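Local coordinates for protein ricin B-related lectin (Polyporus squamosus, PDB 5MUA) that binds galactose through a ricin-B-like beta-trefoil lectin domain and carries a calcium-binding, papain-like protease domain that takes up the cysteine-protease inhibitor E-64, at residues G114-L119 against W133-N138; I11-V16 against Q142-Q147; L178-T183 against F232-G237. All coordinates share one frame; numbering follows the deposited sequence.

Overall arrangement
Contacts 1 and 2 both belong to the beta-trefoil lectin part of the chain, whereas contact 3 lies in the papain-like part. Along the chain, contact 1 is nested inside the loop that contact 2 closes, and contact 3 follows both. The centres of contacts 1 and 2 are about 13 Å apart and the two touch through Gln142, which reaches the backbone of 133-138. Contact 3 lies further off, about 24 Å from contact 2 and about 33 Å from contact 1, centre to centre. Strand 144-152, which starts in contact 2, pairs antiparallel with strand 178-180 of contact 3, so backbone pairing runs from the lectin into the protease-like domain.

Contact 1: G114-L119 against W133-N138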
loop_
_atom_site.group_PDB
_atom_site.type_symbol
_atom_site.label_atom_id
_atom_site.label_comp_id
_atom_site.label_asym_id
_atom_site.label_seq_id
_atom_site.Cartn_x
_atom_site.Cartn_y
_atom_site.Cartn_z
ATOM N N GLY B 114 21.999 -15.030 -37.706
ATOM C CA GLY B 114 21.046 -14.952 -38.787
ATOM C C GLY B 114 20.080 -16.104 -38.843
ATOM O O GLY B 114 19.325 -16.187 -39.820
ATOM N N THR B 115 20.098 -17.038 -37.874
ATOM C CA THR B 115 19.079 -18.105 -37.848
ATOM C C THR B 115 17.876 -17.679 -37.046
ATOM O O THR B 115 17.922 -16.711 -36.259
ATOM C CB THR B 115 19.629 -19.436 -37.337
ATOM O OG1 THR B 115 20.101 -19.297 -36.008
ATOM C CG2 THR B 115 20.813 -19.910 -38.208
ATOM N N PHE B 116 16.769 -18.358 -37.282
ATOM C CA PHE B 116 15.455 -17.898 -36.807
ATOM C C PHE B 116 14.886 -18.798 -35.745
ATOM O O PHE B 116 15.055 -20.022 -35.775
ATOM C CB PHE B 116 14.463 -17.833 -37.972
ATOM C CG PHE B 116 14.839 -16.834 -39.014
ATOM C CD1 PHE B 116 14.481 -15.538 -38.899
ATOM C CD2 PHE B 116 15.592 -17.217 -40.123
ATOM C CE1 PHE B 116 14.835 -14.588 -39.866
ATOM C CE2 PHE B 116 15.965 -16.268 -41.091
ATOM C CZ PHE B 116 15.552 -14.968 -40.976
ATOM N N VAL B 117 14.152 -18.197 -34.813
ATOM C CA VAL B 117 13.427 -18.990 -33.851
ATOM C C VAL B 117 12.336 -19.793 -34.621
ATOM O O VAL B 117 11.515 -19.191 -35.354
ATOM C CB VAL B 117 12.700 -18.071 -32.821
ATOM C CG1 VAL B 117 11.834 -18.872 -31.862
ATOM C CG2 VAL B 117 13.665 -17.203 -32.066
ATOM N N THR B 118 12.306 -21.090 -34.388
ATOM C CA THR B 118 11.572 -22.033 -35.198
ATOM C C THR B 118 10.846 -23.022 -34.356
ATOM O O THR B 118 11.386 -23.528 -33.435
ATOM C CB THR B 118 12.557 -22.756 -36.145
ATOM O OG1 THR B 118 13.340 -21.777 -36.882
ATOM C CG2 THR B 118 11.857 -23.739 -37.060
ATOM N N LEU B 119 9.578 -23.287 -34.660
ATOM C CA LEU B 119 8.807 -24.346 -33.989
ATOM C C LEU B 119 9.055 -25.630 -34.773
ATOM O O LEU B 119 8.716 -25.699 -35.939
ATOM C CB LEU B 119 7.320 -23.987 -33.986
ATOM C CG LEU B 119 6.427 -25.044 -33.361
ATOM C CD1 LEU B 119 6.896 -25.430 -31.991
ATOM C CD2 LEU B 119 5.009 -24.521 -33.249
ATOM N N TRP B 133 17.075 -22.203 -36.597
ATOM C CA TRP B 133 17.086 -22.867 -37.901
ATOM C C TRP B 133 17.309 -21.793 -38.983
ATOM O O TRP B 133 16.831 -20.657 -38.905
ATOM C CB TRP B 133 15.748 -23.575 -38.140
ATOM C CG TRP B 133 15.872 -24.774 -39.150
ATOM C CD1 TRP B 133 15.926 -24.692 -40.542
ATOM C CD2 TRP B 133 15.994 -26.138 -38.832
ATOM N NE1 TRP B 133 16.080 -25.937 -41.072
ATOM C CE2 TRP B 133 16.068 -26.857 -40.070
ATOM C CE3 TRP B 133 15.973 -26.867 -37.625
ATOM C CZ2 TRP B 133 16.169 -28.223 -40.114
ATOM C CZ3 TRP B 133 16.080 -28.209 -37.661
ATOM C CH2 TRP B 133 16.194 -28.903 -38.902
ATOM N N GLN B 134 18.021 -22.184 -40.035
ATOM C CA GLN B 134 18.142 -21.294 -41.191
ATOM C C GLN B 134 16.761 -20.929 -41.770
ATOM O O GLN B 134 15.738 -21.542 -41.492
ATOM C CB GLN B 134 19.033 -21.946 -42.269
ATOM C CG GLN B 134 18.421 -23.178 -42.873
ATOM C CD GLN B 134 19.325 -23.805 -43.962
ATOM O OE1 GLN B 134 19.440 -23.285 -45.056
ATOM N NE2 GLN B 134 19.957 -24.890 -43.625
ATOM N N ASN B 135 16.746 -19.911 -42.586
ATOM C CA ASN B 135 15.504 -19.509 -43.244
ATOM C C ASN B 135 14.757 -20.666 -43.898
ATOM O O ASN B 135 15.348 -21.475 -44.628
ATOM C CB ASN B 135 15.760 -18.383 -44.259
ATOM C CG ASN B 135 14.460 -17.768 -44.803
ATOM O OD1 ASN B 135 13.490 -17.590 -44.087
ATOM N ND2 ASN B 135 14.451 -17.466 -46.079
ATOM N N ILE B 136 13.483 -20.765 -43.580
ATOM C CA ILE B 136 12.568 -21.762 -44.114
ATOM C C ILE B 136 11.542 -21.068 -44.961
ATOM O O ILE B 136 10.905 -20.144 -44.493
ATOM C CB ILE B 136 11.886 -22.536 -43.005
ATOM C CG1 ILE B 136 12.912 -23.452 -42.312
ATOM C CG2 ILE B 136 10.699 -23.409 -43.561
ATOM C CD1 ILE B 136 12.398 -24.195 -41.076
ATOM N N THR B 137 11.344 -21.550 -46.187
ATOM C CA THR B 137 10.374 -20.943 -47.128
ATOM C C THR B 137 9.184 -21.860 -47.431
ATOM O O THR B 137 8.208 -21.397 -48.003
ATOM C CB THR B 137 11.036 -20.522 -48.448
ATOM O OG1 THR B 137 11.720 -21.648 -48.991
ATOM C CG2 THR B 137 12.085 -19.375 -48.200
ATOM N N ASN B 138 9.263 -23.136 -47.070
ATOM C CA ASN B 138 8.186 -24.104 -47.396
ATOM C C ASN B 138 7.209 -24.398 -46.253
ATOM O O ASN B 138 6.270 -25.189 -46.377
ATOM C CB ASN B 138 8.789 -25.356 -48.004
ATOM C CG ASN B 138 9.534 -26.222 -46.997
ATOM O OD1 ASN B 138 9.810 -25.813 -45.855
ATOM N ND2 ASN B 138 9.902 -27.400 -47.430
#
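Phe116 and Trp133 form an antiparallel hydrogen-bonded pair, and two backbone bonds carry the polar side of this contact. Phe116 N donates to Trp133 O at 2.8 Å and almost straight, 173° at the hydrogen. The return bond, from Trp133 N to Phe116 O, is longer at 3.1 Å and more bent. Phe116 O is gripped a second time, by Thr118 OG1 at 2.7 Å, and the two donors reach it from opposite faces of the carbonyl plane. Thr118 places OG1 beside its own backbone N (chi1 -53°), which turns the hydroxyl back toward that carbonyl; Thr118 OG1 is also hydrogen-bonded to Gln142 NE2. The hydroxyl of Thr115 bonds to that of Thr113.

The pair lies at the open end of a beta hairpin in the beta-trefoil lectin fold, where strands 116-120 and 129-133 run side by side before the chain leaves as the loop 134-138. Gln142 fastens that loop, its amide bonding to the backbone of both Gln134 and Ile136.

Side-chain packing flanks the backbone bonds. Trp133 touches Thr118 through its CB alone, 3.3 Å from Thr118 OG1, while the indole turns away from the threonine. Next to it, the methyl CG2 of Thr118 meets Ile136 CD1 at 4.1 Å, the two side chains crossing at a slant. Phe116 lies alongside Asn135 and points the same way, with CE2 3.8 Å from Asn135 CB and the amide plane turned 55° from the ring. The ring also makes a cation-pi interaction with Lys107. Just before the strand, Thr115 sets its CB 3.4 Å from Trp133 O.

Contact 2: I11-V16 against Q142-Q147; sequences IASAYV and QNWTFQ
Ile11 packs its branches against two aromatic side chains of strand 144-147. CG1 approaches Phe146 CE2 at 3.7 Å, the two side chains lying alongside each other and pointing the same way, while CG2 sits over one face of the phenyl ring. Ile11 CG2 also meets Trp144 CE3 at 4.0 Å. With CG1 beside its backbone N (chi1 -55°), Ile11 leaves CG2 beside the carbonyl carbon, where it can reach both rings. The indole of Trp144 leans toward strand 11-13, so that its CE3 and CZ3 lie against the backbone of Ala12 and Ser13; CZ3 is 3.8 Å from Ser13 CB.

The strands are antiparallel. Ala12 and Thr145 form the hydrogen-bonded pair, with Ala12 N giving to Thr145 O at 2.9 Å and Thr145 N to Ala12 O in the carbonyl plane. On that face Thr145 OG1 comes within 3.5 Å of Ala12 CB. Past Ser13 the first strand turns off, yet Ala14 N still bonds to Asn143 O, from above the plane of that carbonyl. Ser13 OG accepts from Tyr15 N at 3.0 Å in an ST turn, and a water joins this hydroxyl to Asn143 O. That water also lies above one face of the Trp144 indole, toward its rim.

The pairing brings the first and last strands of the beta-trefoil together. Trp144 NE1 bonds to Val117 O, Leu119 and Ile108 come from strands 116-120 and 107-110, and Leu21 of strand 19-23 adjoins Ile11 and Trp144.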
loop_
_atom_site.group_PDB
_atom_site.type_symbol
_atom_site.label_atom_id
_atom_site.label_comp_id
_atom_site.label_asym_id
_atom_site.label_seq_id
_atom_site.Cartn_x
_atom_site.Cartn_y
_atom_site.Cartn_z
ATOM N N ILE B 11 4.164 -14.410 -27.185
ATOM C CA ILE B 11 4.749 -14.699 -28.512
ATOM C C ILE B 11 4.103 -16.025 -28.916
ATOM O O ILE B 11 4.415 -17.076 -28.360
ATOM C CB ILE B 11 6.277 -14.839 -28.430
ATOM C CG1 ILE B 11 6.942 -13.592 -27.792
ATOM C CG2 ILE B 11 6.864 -15.111 -29.826
ATOM C CD1 ILE B 11 8.445 -13.717 -27.589
ATOM N N ALA B 12 3.177 -15.985 -29.875
ATOM C CA ALA B 12 2.444 -17.188 -30.264
ATOM C C ALA B 12 2.908 -17.654 -31.633
ATOM O O ALA B 12 3.216 -16.828 -32.490
ATOM C CB ALA B 12 0.934 -16.908 -30.361
ATOM N N SER B 13 2.861 -18.945 -31.810
ATOM C CA SER B 13 3.178 -19.542 -33.170
ATOM C C SER B 13 2.092 -19.198 -34.159
ATOM O O SER B 13 0.941 -19.363 -33.857
ATOM C CB SER B 13 3.266 -21.052 -33.083
ATOM O OG SER B 13 3.543 -21.617 -34.363
ATOM N N ALA B 14 2.444 -18.737 -35.374
ATOM C CA ALA B 14 1.422 -18.615 -36.420
ATOM C C ALA B 14 1.321 -19.918 -37.191
ATOM O O ALA B 14 0.500 -19.978 -38.089
ATOM C CB ALA B 14 1.717 -17.458 -37.354
ATOM N N TYR B 15 2.165 -20.905 -36.884
ATOM C CA TYR B 15 2.196 -22.181 -37.589
ATOM C C TYR B 15 1.161 -23.152 -37.103
ATOM O O TYR B 15 0.563 -23.859 -37.878
ATOM C CB TYR B 15 3.571 -22.772 -37.447
ATOM C CG TYR B 15 3.797 -24.124 -38.074
ATOM C CD1 TYR B 15 3.835 -24.277 -39.453
ATOM C CD2 TYR B 15 4.064 -25.231 -37.293
ATOM C CE1 TYR B 15 4.108 -25.499 -40.013
ATOM C CE2 TYR B 15 4.336 -26.481 -37.856
ATOM C CZ TYR B 15 4.376 -26.580 -39.241
ATOM O OH TYR B 15 4.615 -27.790 -39.829
ATOM N N VAL B 16 0.932 -23.200 -35.791
ATOM C CA VAL B 16 -0.136 -24.026 -35.208
ATOM C C VAL B 16 -0.918 -23.201 -34.198
ATOM O O VAL B 16 -0.360 -22.325 -33.573
ATOM C CB VAL B 16 0.388 -25.298 -34.548
ATOM C CG1 VAL B 16 0.964 -26.223 -35.617
ATOM C CG2 VAL B 16 1.414 -24.986 -33.479
ATOM N N GLN B 142 8.565 -20.526 -38.731
ATOM C CA GLN B 142 9.325 -19.412 -38.207
ATOM C C GLN B 142 8.519 -18.125 -38.041
ATOM O O GLN B 142 9.094 -17.042 -37.785
ATOM C CB GLN B 142 10.558 -19.143 -39.064
ATOM C CG GLN B 142 11.352 -20.399 -39.308
ATOM C CD GLN B 142 12.617 -20.218 -40.089
ATOM O OE1 GLN B 142 12.677 -19.473 -41.055
ATOM N NE2 GLN B 142 13.619 -20.980 -39.709
ATOM N N ASN B 143 7.180 -18.236 -38.154
ATOM C CA ASN B 143 6.357 -17.040 -38.113
ATOM C C ASN B 143 5.667 -17.056 -36.747
ATOM O O ASN B 143 5.157 -18.104 -36.294
ATOM C CB ASN B 143 5.300 -17.074 -39.190
ATOM C CG ASN B 143 5.889 -16.937 -40.583
ATOM O OD1 ASN B 143 7.074 -16.622 -40.752
ATOM N ND2 ASN B 143 5.046 -17.150 -41.586
ATOM N N TRP B 144 5.610 -15.882 -36.172
ATOM C CA TRP B 144 5.109 -15.706 -34.761
ATOM C C TRP B 144 4.200 -14.475 -34.783
ATOM O O TRP B 144 4.415 -13.547 -35.561
ATOM C CB TRP B 144 6.312 -15.465 -33.815
ATOM C CG TRP B 144 7.250 -16.606 -33.821
ATOM C CD1 TRP B 144 8.325 -16.734 -34.635
ATOM C CD2 TRP B 144 7.159 -17.815 -33.086
ATOM N NE1 TRP B 144 8.923 -17.967 -34.445
ATOM C CE2 TRP B 144 8.211 -18.647 -33.510
ATOM C CE3 TRP B 144 6.251 -18.320 -32.135
ATOM C CZ2 TRP B 144 8.405 -19.908 -32.993
ATOM C CZ3 TRP B 144 6.444 -19.546 -31.628
ATOM C CH2 TRP B 144 7.505 -20.359 -32.052
ATOM N N THR B 145 3.236 -14.453 -33.883
ATOM C CA THR B 145 2.458 -13.268 -33.597
ATOM C C THR B 145 2.785 -12.751 -32.224
ATOM O O THR B 145 3.232 -13.488 -31.415
ATOM C CB THR B 145 0.957 -13.497 -33.749
ATOM O OG1 THR B 145 0.504 -14.451 -32.824
ATOM C CG2 THR B 145 0.655 -14.014 -35.160
ATOM N N PHE B 146 2.670 -11.450 -32.064
ATOM C CA PHE B 146 2.942 -10.797 -30.769
ATOM C C PHE B 146 1.667 -10.094 -30.284
ATOM O O PHE B 146 1.098 -9.306 -31.037
ATOM C CB PHE B 146 3.992 -9.740 -31.015
ATOM C CG PHE B 146 5.340 -10.314 -31.196
ATOM C CD1 PHE B 146 5.745 -10.770 -32.456
ATOM C CD2 PHE B 146 6.216 -10.417 -30.154
ATOM C CE1 PHE B 146 7.031 -11.250 -32.631
ATOM C CE2 PHE B 146 7.502 -10.921 -30.334
ATOM C CZ PHE B 146 7.895 -11.374 -31.566
ATOM N N GLN B 147 1.216 -10.414 -29.063
ATOM C CA GLN B 147 0.102 -9.709 -28.479
ATOM C C GLN B 147 0.648 -8.836 -27.359
ATOM O O GLN B 147 1.211 -9.365 -26.449
ATOM C CB GLN B 147 -0.909 -10.715 -27.944
ATOM C CG GLN B 147 -1.986 -9.959 -27.188
ATOM C CD GLN B 147 -3.072 -10.801 -26.605
ATOM O OE1 GLN B 147 -3.198 -11.977 -26.878
ATOM N NE2 GLN B 147 -3.847 -10.186 -25.749
HETATM O O HOH W 1 5.786 -20.686 -35.509
#

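Contact 3: L178-T183 against F232-G237; sequences LYLVLT and FALLCG
Tyr179 pairs with Ala233, and Leu180 with Leu234, in a short parallel strand pairing of the papain-like domain that joins strand 178-180 to the start of strand 233-243. The backbone is tightly knit. Ala233 N bonds to Leu178 O at 2.8 Å and Leu180 N to Ala233 O at 2.7 Å, both donors lying nearly along the C=O axis. Leu235 N closes the series on Leu180 O at 3.1 Å and almost straight, 178° at the hydrogen.

On one face Leu180 and Leu234 run side by side, Leu180 CD2 lying 3.7 Å from Leu234 CD2 in one of the two modelled conformers of Leu234, while the ring of Phe232 comes up to Leu180 CB. On the other face the ring edge of Tyr179 meets the backbone, CD1 lying 3.7 Å from Leu235 N. Tyr179 CE1 is 4.0 Å from Ala233 CB, and CD1 of Leu235 lies over one face of the ring, toward the rim. The phenol leads on toward the calcium site: Tyr179 OH bonds to N of Asp176, a calcium ligand, and the side chain of Ala233, beside Asp176, is about 4 Å from a bound calcium ion. At the Leu178 end the second subunit closes in, Glu204 of that subunit bonding to Leu178 N and its Ile205 packing on Phe232.

Contact thins out where the two segments diverge beyond Leu180 and Leu235. Leu182 crosses Leu234 at about a right angle in that same conformer, and helix 208-226 covers both leucines with Trp222. There Leu182 CD1 stays 4.4 Å from Leu235 O, a buried carbonyl oxygen with no hydrogen-bond partner in the model.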
loop_
_atom_site.group_PDB
_atom_site.type_symbol
_atom_site.label_atom_id
_atom_site.label_comp_id
_atom_site.label_asym_id
_atom_site.label_seq_id
_atom_site.Cartn_x
_atom_site.Cartn_y
_atom_site.Cartn_z
ATOM N N LEU B 178 6.632 1.628 -17.595
ATOM C CA LEU B 178 6.130 0.543 -18.405
ATOM C C LEU B 178 5.341 -0.347 -17.496
ATOM O O LEU B 178 5.848 -0.775 -16.452
ATOM C CB LEU B 178 7.285 -0.268 -19.002
ATOM C CG LEU B 178 6.834 -1.443 -19.896
ATOM C CD1 LEU B 178 6.074 -0.947 -21.134
ATOM C CD2 LEU B 178 8.028 -2.359 -20.271
ATOM N N TYR B 179 4.089 -0.554 -17.857
ATOM C CA TYR B 179 3.188 -1.354 -17.025
ATOM C C TYR B 179 2.753 -2.665 -17.687
ATOM O O TYR B 179 2.301 -2.648 -18.837
ATOM C CB TYR B 179 1.937 -0.548 -16.722
ATOM C CG TYR B 179 2.178 0.583 -15.803
ATOM C CD1 TYR B 179 2.178 0.397 -14.456
ATOM C CD2 TYR B 179 2.554 1.866 -16.304
ATOM C CE1 TYR B 179 2.434 1.447 -13.575
ATOM C CE2 TYR B 179 2.745 2.937 -15.432
ATOM C CZ TYR B 179 2.692 2.705 -14.056
ATOM O OH TYR B 179 2.925 3.729 -13.188
ATOM N N LEU B 180 2.752 -3.746 -16.918
ATOM C CA LEU B 180 2.011 -4.977 -17.264
ATOM C C LEU B 180 0.552 -4.802 -16.888
ATOM O O LEU B 180 0.216 -4.346 -15.785
ATOM C CB LEU B 180 2.553 -6.220 -16.600
ATOM C CG LEU B 180 1.771 -7.538 -16.801
ATOM C CD1 LEU B 180 1.849 -7.857 -18.312
ATOM C CD2 LEU B 180 2.459 -8.641 -15.987
ATOM N N VAL B 181 -0.305 -5.133 -17.819
ATOM C CA VAL B 181 -1.753 -5.093 -17.587
ATOM C C VAL B 181 -2.119 -6.512 -17.170
ATOM O O VAL B 181 -1.946 -7.480 -17.919
ATOM C CB VAL B 181 -2.533 -4.680 -18.871
ATOM C CG1 VAL B 181 -4.041 -4.846 -18.705
ATOM C CG2 VAL B 181 -2.199 -3.266 -19.304
ATOM N N LEU B 182 -2.669 -6.644 -15.954
ATOM C CA LEU B 182 -3.041 -7.935 -15.426
ATOM C C LEU B 182 -4.383 -8.391 -15.933
ATOM O O LEU B 182 -5.228 -7.569 -16.270
ATOM C CB LEU B 182 -3.158 -7.845 -13.887
ATOM C CG LEU B 182 -1.800 -7.472 -13.277
ATOM C CD1 LEU B 182 -2.062 -7.182 -11.812
ATOM C CD2 LEU B 182 -0.743 -8.570 -13.431
ATOM N N THR B 183 -4.603 -9.696 -15.857
ATOM C CA THR B 183 -5.919 -10.263 -16.117
ATOM C C THR B 183 -6.771 -10.204 -14.867
ATOM O O THR B 183 -6.285 -10.049 -13.729
ATOM C CB THR B 183 -5.842 -11.751 -16.517
ATOM O OG1 THR B 183 -5.302 -12.524 -15.453
ATOM C CG2 THR B 183 -4.952 -11.963 -17.815
ATOM N N PHE B 232 9.729 -3.050 -15.416
ATOM C CA PHE B 232 8.305 -2.762 -15.593
ATOM C C PHE B 232 7.632 -2.858 -14.207
ATOM O O PHE B 232 8.227 -3.380 -13.241
ATOM C CB PHE B 232 7.625 -3.800 -16.493
ATOM C CG PHE B 232 7.557 -5.182 -15.903
ATOM C CD1 PHE B 232 8.688 -6.025 -15.826
ATOM C CD2 PHE B 232 6.356 -5.713 -15.489
ATOM C CE1 PHE B 232 8.579 -7.317 -15.265
ATOM C CE2 PHE B 232 6.278 -7.006 -14.970
ATOM C CZ PHE B 232 7.386 -7.795 -14.845
ATOM N N ALA B 233 6.377 -2.389 -14.175
ATOM C CA ALA B 233 5.564 -2.443 -12.979
ATOM C C ALA B 233 4.255 -3.032 -13.338
ATOM O O ALA B 233 3.935 -3.209 -14.510
ATOM C CB ALA B 233 5.358 -1.029 -12.414
ATOM N N LEU B 234 3.496 -3.367 -12.311
ATOM C CA LEU B 234 2.131 -3.849 -12.477
ATOM C C LEU B 234 1.150 -2.710 -12.309
ATOM O O LEU B 234 1.209 -1.966 -11.298
ATOM C CB LEU B 234 1.833 -4.954 -11.445
ATOM C CG LEU B 234 2.732 -6.205 -11.397
ATOM C CD1 LEU B 234 2.165 -7.220 -10.451
ATOM C CD2 LEU B 234 3.016 -6.851 -12.746
ATOM N N LEU B 235 0.232 -2.543 -13.258
ATOM C CA LEU B 235 -0.787 -1.498 -13.154
ATOM C C LEU B 235 -1.802 -1.814 -12.088
ATOM O O LEU B 235 -2.468 -2.804 -12.168
ATOM C CB LEU B 235 -1.536 -1.276 -14.480
ATOM C CG LEU B 235 -2.584 -0.135 -14.440
ATOM C CD1 LEU B 235 -2.005 1.213 -14.012
ATOM C CD2 LEU B 235 -3.299 -0.037 -15.750
ATOM N N CYS B 236 -1.854 -0.968 -11.045
ATOM C CA CYS B 236 -2.923 -1.091 -10.069
ATOM C C CYS B 236 -3.189 0.331 -9.599
ATOM O O CYS B 236 -2.442 0.871 -8.827
ATOM C CB CYS B 236 -2.519 -1.967 -8.880
ATOM S SG CYS B 236 -3.855 -2.116 -7.660
ATOM N N GLY B 237 -4.248 0.907 -10.082
ATOM C CA GLY B 237 -4.613 2.280 -9.714
ATOM C C GLY B 237 -5.291 2.409 -8.361
ATOM O O GLY B 237 -5.989 1.484 -7.902
#